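Local coordinates for twin-arginine translocation pathway signal protein (Burkholderia phytofirmans, PDB 2RJO) that probably acts as a periplasmic sugar-binding protein, holding beta-D-galactopyranose in the cleft between its two lobes, at residues D177-S180 with Q181-F184; G211-E214 with A215-E219; T192-N195 with S196-K199. One frame throughout, in Å; residues are numbered along the deposited sequence.

Interaction 1 of 3, residues D177-S180 with Q181-F184; sequences DWNS and QKAF. With GAL (beta-D-galactopyranose), chain B.
N179 caps the helix 180-194, and its side-chain oxygen OD1 bends forward to the backbone amides of Q181 and K182. The bond from Q181 N to N179 OD1 is short, 2.6 Å, but bent to 121° at the hydrogen and therefore weak; K182 N also reaches N179 OD1, at 3.1 Å, and is weak as well. With CG anti to the backbone N (chi1 -169°), the side chain of N179 is set beside its own carbonyl carbon, from where OD1 can reach both amides.

The main chain adds firmer bonds. N179 O accepts from two amides: A183 N, at 3.1 Å, and K182 N, which stands well above the carbonyl plane and meets no lone pair. F184 N to S180 O, 2.9 Å, continues the helical pattern.

The aliphatic part of K182 adds van der Waals contact. N179 CB lies 4.1 Å from K182 CB, and the extended methylenes run on past the carboxylate of D177, where K182 CD is 4.0 Å from D177 OD2. The charges themselves do not meet, with K182 NZ 5.4 Å from D177 OD2, so any attraction is probably modest.

The same loop serves the galactose pocket. W178 points away from the helix and lays its indole against the sugar, with GAL O4 above one face, offset toward the rim and 3.1 Å from W178 CZ2. P150, A151 and R154 of helix 149-163 also touch this indole, and S180 N is bonded to D207 of the next helix.

Both oxygens of N179 thus serve amides of the first turn, a polar cap that ties the start of the helix to the residue directly following the tryptophan whose face lies under the sugar O4.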
loop_
_atom_site.group_PDB
_atom_site.type_symbol
_atom_site.label_atom_id
_atom_site.label_comp_id
_atom_site.label_asym_id
_atom_site.label_seq_id
_atom_site.Cartn_x
_atom_site.Cartn_y
_atom_site.Cartn_z
ATOM N N ASP A 177 -8.057 9.209 -5.474
ATOM C CA ASP A 177 -8.384 7.834 -5.106
ATOM C C ASP A 177 -7.410 6.746 -5.591
ATOM O O ASP A 177 -7.857 5.696 -6.060
ATOM C CB ASP A 177 -9.790 7.471 -5.615
ATOM C CG ASP A 177 -10.895 8.305 -4.979
ATOM O OD1 ASP A 177 -10.777 8.680 -3.794
ATOM O OD2 ASP A 177 -11.904 8.566 -5.673
ATOM N N TRP A 178 -6.103 6.994 -5.491
ATOM C CA TRP A 178 -5.072 6.026 -5.911
ATOM C C TRP A 178 -5.079 5.669 -7.408
ATOM O O TRP A 178 -4.307 4.813 -7.842
ATOM C CB TRP A 178 -5.229 4.711 -5.142
ATOM C CG TRP A 178 -5.403 4.829 -3.644
ATOM C CD1 TRP A 178 -6.453 4.360 -2.911
ATOM C CD2 TRP A 178 -4.469 5.378 -2.698
ATOM N NE1 TRP A 178 -6.231 4.573 -1.573
ATOM C CE2 TRP A 178 -5.024 5.197 -1.414
ATOM C CE3 TRP A 178 -3.220 6.007 -2.814
ATOM C CZ2 TRP A 178 -4.365 5.623 -0.247
ATOM C CZ3 TRP A 178 -2.565 6.430 -1.652
ATOM C CH2 TRP A 178 -3.143 6.235 -0.388
ATOM N N ASN A 179 -5.938 6.320 -8.189
ATOM C CA ASN A 179 -6.092 6.019 -9.614
ATOM C C ASN A 179 -5.385 7.006 -10.556
ATOM O O ASN A 179 -5.584 8.214 -10.451
ATOM C CB ASN A 179 -7.594 5.974 -9.910
ATOM C CG ASN A 179 -7.910 5.429 -11.278
ATOM O OD1 ASN A 179 -7.582 6.042 -12.292
ATOM N ND2 ASN A 179 -8.554 4.265 -11.319
ATOM N N SER A 180 -4.568 6.499 -11.479
ATOM C CA SER A 180 -3.850 7.381 -12.410
ATOM C C SER A 180 -4.798 8.095 -13.354
ATOM O O SER A 180 -4.554 9.234 -13.732
ATOM C CB SER A 180 -2.837 6.595 -13.246
ATOM O OG SER A 180 -3.495 5.706 -14.127
ATOM N N GLN A 181 -5.876 7.411 -13.727
ATOM C CA GLN A 181 -6.874 7.952 -14.646
ATOM C C GLN A 181 -7.658 9.095 -14.028
ATOM O O GLN A 181 -8.276 9.889 -14.734
ATOM C CB GLN A 181 -7.830 6.847 -15.080
ATOM C CG GLN A 181 -8.569 7.130 -16.370
ATOM C CD GLN A 181 -8.573 5.918 -17.282
ATOM O OE1 GLN A 181 -8.207 4.810 -16.860
ATOM N NE2 GLN A 181 -8.987 6.114 -18.536
ATOM N N LYS A 182 -7.650 9.163 -12.702
ATOM C CA LYS A 182 -8.334 10.244 -12.009
ATOM C C LYS A 182 -7.334 11.371 -11.769
ATOM O O LYS A 182 -7.712 12.535 -11.730
ATOM C CB LYS A 182 -8.932 9.764 -10.686
ATOM C CG LYS A 182 -10.262 9.054 -10.865
ATOM C CD LYS A 182 -10.807 8.562 -9.539
ATOM C CE LYS A 182 -12.131 7.838 -9.734
ATOM N NZ LYS A 182 -11.990 6.726 -10.721
ATOM N N ALA A 183 -6.058 11.024 -11.636
ATOM C CA ALA A 183 -5.022 12.027 -11.418
ATOM C C ALA A 183 -4.697 12.804 -12.689
ATOM O O ALA A 183 -4.341 13.976 -12.638
ATOM C CB ALA A 183 -3.756 11.372 -10.884
ATOM N N PHE A 184 -4.821 12.140 -13.830
ATOM C CA PHE A 184 -4.528 12.757 -15.114
ATOM C C PHE A 184 -5.302 14.066 -15.307
ATOM O O PHE A 184 -4.691 15.138 -15.354
ATOM C CB PHE A 184 -4.842 11.759 -16.236
ATOM C CG PHE A 184 -4.436 12.217 -17.607
ATOM C CD1 PHE A 184 -3.120 12.055 -18.049
ATOM C CD2 PHE A 184 -5.375 12.773 -18.476
ATOM C CE1 PHE A 184 -2.743 12.432 -19.337
ATOM C CE2 PHE A 184 -5.012 13.158 -19.770
ATOM C CZ PHE A 184 -3.693 12.989 -20.205
HETATM C C1 GAL B . -3.282 1.336 -3.042
HETATM C C2 GAL B . -1.975 2.146 -2.880
HETATM C C3 GAL B . -1.216 1.617 -1.643
HETATM C C4 GAL B . -2.116 1.782 -0.405
HETATM C C5 GAL B . -3.411 0.965 -0.676
HETATM C C6 GAL B . -4.329 1.109 0.520
HETATM O O1 GAL B . -4.003 1.836 -4.183
HETATM O O2 GAL B . -1.161 1.978 -4.039
HETATM O O3 GAL B . -0.016 2.363 -1.448
HETATM O O4 GAL B . -2.445 3.162 -0.255
HETATM O O5 GAL B . -4.112 1.482 -1.855
HETATM O O6 GAL B . -5.496 0.354 0.260
#

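Interaction 2 of 3, residues G211-E214 with A215-E219; sequences GAIE and ALRAE
I213 and R217 meet one turn apart on helix 206-218, where the methyl CG2 of I213 lies 3.7 Å from both NH1 and NH2 of R217. The arginine chain is bent at chi3 (-66°), which folds the guanidinium back over the preceding turn instead of letting it run outward. Its strongest polar partner is E244, which forms a salt bridge with R217 NH2.

The buried side is closely packed. L216 N donates to A212 O at 3.0 Å in a nearly straight bond, and L216 CG rests 3.4 Å from that same oxygen; A215 CB approaches A212 O equally closely, at 3.4 Å. This helix is the crossover of a beta-alpha-beta unit, linking strand 198-203 to strand 227-228; A212 and A215 touch M187 of helix 180-194, I213 touches L245, and L216 touches I225.

Matters are looser on the solvent side. R217 N keeps a sound helical bond to I213 O, 2.9 Å, but E214 extends beyond CG, and its OE2 remains 6.0 Å from R217 NH1, too far for a salt bridge. Toward the helix end, A218 N still bonds to E214 O, but at 3.2 Å, while A218 CB packs lightly on that oxygen at 3.6 Å.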
loop_
_atom_site.group_PDB
_atom_site.type_symbol
_atom_site.label_atom_id
_atom_site.label_comp_id
_atom_site.label_asym_id
_atom_site.label_seq_id
_atom_site.Cartn_x
_atom_site.Cartn_y
_atom_site.Cartn_z
ATOM N N GLY A 211 0.134 9.100 -13.313
ATOM C CA GLY A 211 -0.983 9.780 -13.942
ATOM C C GLY A 211 -0.587 11.234 -14.098
ATOM O O GLY A 211 -0.872 11.857 -15.116
ATOM N N ALA A 212 0.077 11.774 -13.079
ATOM C CA ALA A 212 0.540 13.154 -13.114
ATOM C C ALA A 212 1.590 13.303 -14.226
ATOM O O ALA A 212 1.561 14.260 -14.995
ATOM C CB ALA A 212 1.139 13.538 -11.760
ATOM N N ILE A 213 2.508 12.346 -14.306
ATOM C CA ILE A 213 3.555 12.384 -15.314
ATOM C C ILE A 213 3.017 12.232 -16.733
ATOM O O ILE A 213 3.634 12.705 -17.681
ATOM C CB ILE A 213 4.614 11.305 -15.048
ATOM C CG1 ILE A 213 5.333 11.615 -13.730
ATOM C CG2 ILE A 213 5.591 11.240 -16.206
ATOM C CD1 ILE A 213 6.248 10.500 -13.223
ATOM N N GLU A 214 1.870 11.579 -16.888
ATOM C CA GLU A 214 1.283 11.420 -18.215
ATOM C C GLU A 214 0.719 12.748 -18.691
ATOM O O GLU A 214 0.709 13.040 -19.886
ATOM C CB GLU A 214 0.176 10.377 -18.198
ATOM C CG GLU A 214 0.684 8.952 -18.067
ATOM C CD GLU A 214 -0.442 7.958 -17.852
ATOM O OE1 GLU A 214 -1.203 8.132 -16.874
ATOM O OE2 GLU A 214 -0.565 7.007 -18.661
ATOM N N ALA A 215 0.243 13.548 -17.745
ATOM C CA ALA A 215 -0.299 14.856 -18.047
ATOM C C ALA A 215 0.875 15.781 -18.377
ATOM O O ALA A 215 0.813 16.558 -19.326
ATOM C CB ALA A 215 -1.080 15.385 -16.852
ATOM N N LEU A 216 1.942 15.704 -17.590
ATOM C CA LEU A 216 3.122 16.529 -17.853
ATOM C C LEU A 216 3.688 16.200 -19.237
ATOM O O LEU A 216 4.011 17.098 -20.012
ATOM C CB LEU A 216 4.209 16.280 -16.808
ATOM C CG LEU A 216 3.892 16.676 -15.372
ATOM C CD1 LEU A 216 5.043 16.225 -14.475
ATOM C CD2 LEU A 216 3.669 18.174 -15.274
ATOM N N ARG A 217 3.802 14.911 -19.538
ATOM C CA ARG A 217 4.317 14.469 -20.826
ATOM C C ARG A 217 3.480 15.058 -21.966
ATOM O O ARG A 217 4.012 15.431 -23.009
ATOM C CB ARG A 217 4.302 12.941 -20.892
ATOM C CG ARG A 217 4.707 12.369 -22.246
ATOM C CD ARG A 217 4.794 10.835 -22.217
ATOM N NE ARG A 217 5.867 10.361 -21.343
ATOM C CZ ARG A 217 5.711 10.008 -20.069
ATOM N NH1 ARG A 217 4.514 10.059 -19.495
ATOM N NH2 ARG A 217 6.764 9.618 -19.354
ATOM N N ALA A 218 2.170 15.154 -21.756
ATOM C CA ALA A 218 1.273 15.705 -22.770
ATOM C C ALA A 218 1.516 17.202 -22.991
ATOM O O ALA A 218 1.153 17.749 -24.026
ATOM C CB ALA A 218 -0.176 15.473 -22.368
ATOM N N GLU A 219 2.128 17.859 -22.012
ATOM C CA GLU A 219 2.408 19.283 -22.116
ATOM C C GLU A 219 3.901 19.559 -22.262
ATOM O O GLU A 219 4.351 20.699 -22.113
ATOM C CB GLU A 219 1.827 20.005 -20.894
ATOM C CG GLU A 219 0.287 20.002 -20.920
ATOM C CD GLU A 219 -0.344 19.841 -19.547
ATOM O OE1 GLU A 219 -0.003 18.860 -18.853
ATOM O OE2 GLU A 219 -1.192 20.681 -19.164
#

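Interaction 3 of 3, residues T192-N195 with S196-K199; sequences TRFN and SKIK. With SO4 (sulfate ion), chain E.
N195 O is gripped by two donors at the turn that ends helix 180-194. I198 N reaches it at 3.1 Å along an almost straight N-H line (172°), and a water donates to it at 2.6 Å. That water also donates to I198 O, 2.7 Å away, so it bridges the two carbonyl oxygens and links the start of strand 198-203 to the residue that leaves the helix. N195 has positive phi (49°), the backbone turn by which the chain breaks out of the helix.

Apolar packing lies beside this polar link. F194 CB meets I198 CG1 at 3.7 Å, and both side chains also touch L171 of strand 168-175. One face of the F194 ring is covered by R193 CG, centred 4.0 Å above it. K197 crosses the phenylalanine at about a right angle, but the end of the lysine is modelled too close to F194 O, and its placement is doubtful.

Farther out, R193 NH2 makes a weak bond of 2.8 Å to O1 of a sulfate that probably came from the crystallisation liquor.

The chemistry is that of a helix-to-strand turn: N195 O is satisfied by I198 N and the water together, consistent with a held turn, while F194 and I198 pack on L171.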
loop_
_atom_site.group_PDB
_atom_site.type_symbol
_atom_site.label_atom_id
_atom_site.label_comp_id
_atom_site.label_asym_id
_atom_site.label_seq_id
_atom_site.Cartn_x
_atom_site.Cartn_y
_atom_site.Cartn_z
ATOM N N THR A 192 -3.412 24.377 -16.066
ATOM C CA THR A 192 -4.148 25.447 -16.711
ATOM C C THR A 192 -4.394 26.549 -15.685
ATOM O O THR A 192 -4.347 27.730 -16.013
ATOM C CB THR A 192 -5.507 24.944 -17.244
ATOM O OG1 THR A 192 -5.307 24.230 -18.473
ATOM C CG2 THR A 192 -6.456 26.116 -17.474
ATOM N N ARG A 193 -4.635 26.143 -14.442
ATOM C CA ARG A 193 -4.916 27.076 -13.363
ATOM C C ARG A 193 -3.710 27.780 -12.768
ATOM O O ARG A 193 -3.767 28.984 -12.523
ATOM C CB ARG A 193 -5.670 26.365 -12.240
ATOM C CG ARG A 193 -6.072 27.292 -11.117
ATOM C CD ARG A 193 -7.127 26.680 -10.201
ATOM N NE ARG A 193 -6.688 26.680 -8.809
ATOM C CZ ARG A 193 -7.509 26.680 -7.764
ATOM N NH1 ARG A 193 -8.826 26.690 -7.953
ATOM N NH2 ARG A 193 -7.018 26.661 -6.529
ATOM N N PHE A 194 -2.627 27.036 -12.536
ATOM C CA PHE A 194 -1.411 27.584 -11.930
ATOM C C PHE A 194 -0.218 27.821 -12.866
ATOM O O PHE A 194 0.688 28.585 -12.528
ATOM C CB PHE A 194 -0.956 26.684 -10.769
ATOM C CG PHE A 194 -1.965 26.558 -9.657
ATOM C CD1 PHE A 194 -2.384 25.300 -9.212
ATOM C CD2 PHE A 194 -2.510 27.693 -9.059
ATOM C CE1 PHE A 194 -3.332 25.173 -8.183
ATOM C CE2 PHE A 194 -3.459 27.581 -8.027
ATOM C CZ PHE A 194 -3.873 26.317 -7.590
ATOM N N ASN A 195 -0.194 27.158 -14.017
ATOM C CA ASN A 195 0.900 27.331 -14.976
ATOM C C ASN A 195 2.293 27.229 -14.352
ATOM O O ASN A 195 2.575 26.310 -13.593
ATOM C CB ASN A 195 0.778 28.681 -15.666
ATOM C CG ASN A 195 -0.637 28.990 -16.077
ATOM O OD1 ASN A 195 -1.535 29.096 -15.235
ATOM N ND2 ASN A 195 -0.854 29.140 -17.375
ATOM N N SER A 196 3.154 28.193 -14.669
ATOM C CA SER A 196 4.537 28.206 -14.179
ATOM C C SER A 196 4.684 28.157 -12.666
ATOM O O SER A 196 5.748 27.811 -12.147
ATOM C CB SER A 196 5.268 29.445 -14.704
ATOM O OG SER A 196 4.732 30.619 -14.123
ATOM N N LYS A 197 3.627 28.511 -11.954
ATOM C CA LYS A 197 3.682 28.496 -10.502
ATOM C C LYS A 197 3.973 27.100 -9.947
ATOM O O LYS A 197 4.465 26.970 -8.831
ATOM C CB LYS A 197 2.371 29.040 -9.927
ATOM C CG LYS A 197 2.137 30.507 -10.270
ATOM C CD LYS A 197 0.787 31.003 -9.787
ATOM C CE LYS A 197 -0.338 30.619 -10.746
ATOM N NZ LYS A 197 -0.164 31.220 -12.120
ATOM N N ILE A 198 3.684 26.064 -10.732
ATOM C CA ILE A 198 3.925 24.688 -10.309
ATOM C C ILE A 198 5.397 24.294 -10.487
ATOM O O ILE A 198 5.863 24.109 -11.611
ATOM C CB ILE A 198 3.057 23.693 -11.116
ATOM C CG1 ILE A 198 1.572 23.994 -10.907
ATOM C CG2 ILE A 198 3.340 22.266 -10.667
ATOM C CD1 ILE A 198 0.644 23.105 -11.723
ATOM N N LYS A 199 6.123 24.161 -9.375
ATOM C CA LYS A 199 7.543 23.789 -9.406
ATOM C C LYS A 199 7.770 22.348 -8.940
ATOM O O LYS A 199 8.907 21.895 -8.827
ATOM C CB LYS A 199 8.356 24.728 -8.502
ATOM C CG LYS A 199 8.365 26.184 -8.937
ATOM C CD LYS A 199 8.993 26.343 -10.313
ATOM C CE LYS A 199 8.797 27.757 -10.846
ATOM N NZ LYS A 199 9.438 27.911 -12.190
HETATM S S SO4 E . -9.222 23.737 -4.308
HETATM O O1 SO4 E . -8.255 24.722 -4.855
HETATM O O2 SO4 E . -8.753 23.205 -3.001
HETATM O O3 SO4 E . -9.369 22.594 -5.249
HETATM O O4 SO4 E . -10.532 24.426 -4.138
HETATM O O HOH W 1 4.716 24.865 -13.990
#

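From the N terminus the three contacts come in series, 1, 3, then 2; each closes a short local turn, and none nests in or crosses another. Interaction 1 starts helix 180-194 at the galactose cleft, interaction 3 ends it and turns into strand 198-203, and interaction 2 lies on the following helix 206-218. Interactions 1 and 3, on one helix, have centres about 19 Å apart and do not touch. Interactions 1 and 2 meet side by side: F184 CE1 packs 3.5 Å from E214 C, and S180 CB lies against G211 CA. These two tie helix 180-194 to helix 206-218, and interaction 3 carries the first of these helices into the parallel sheet.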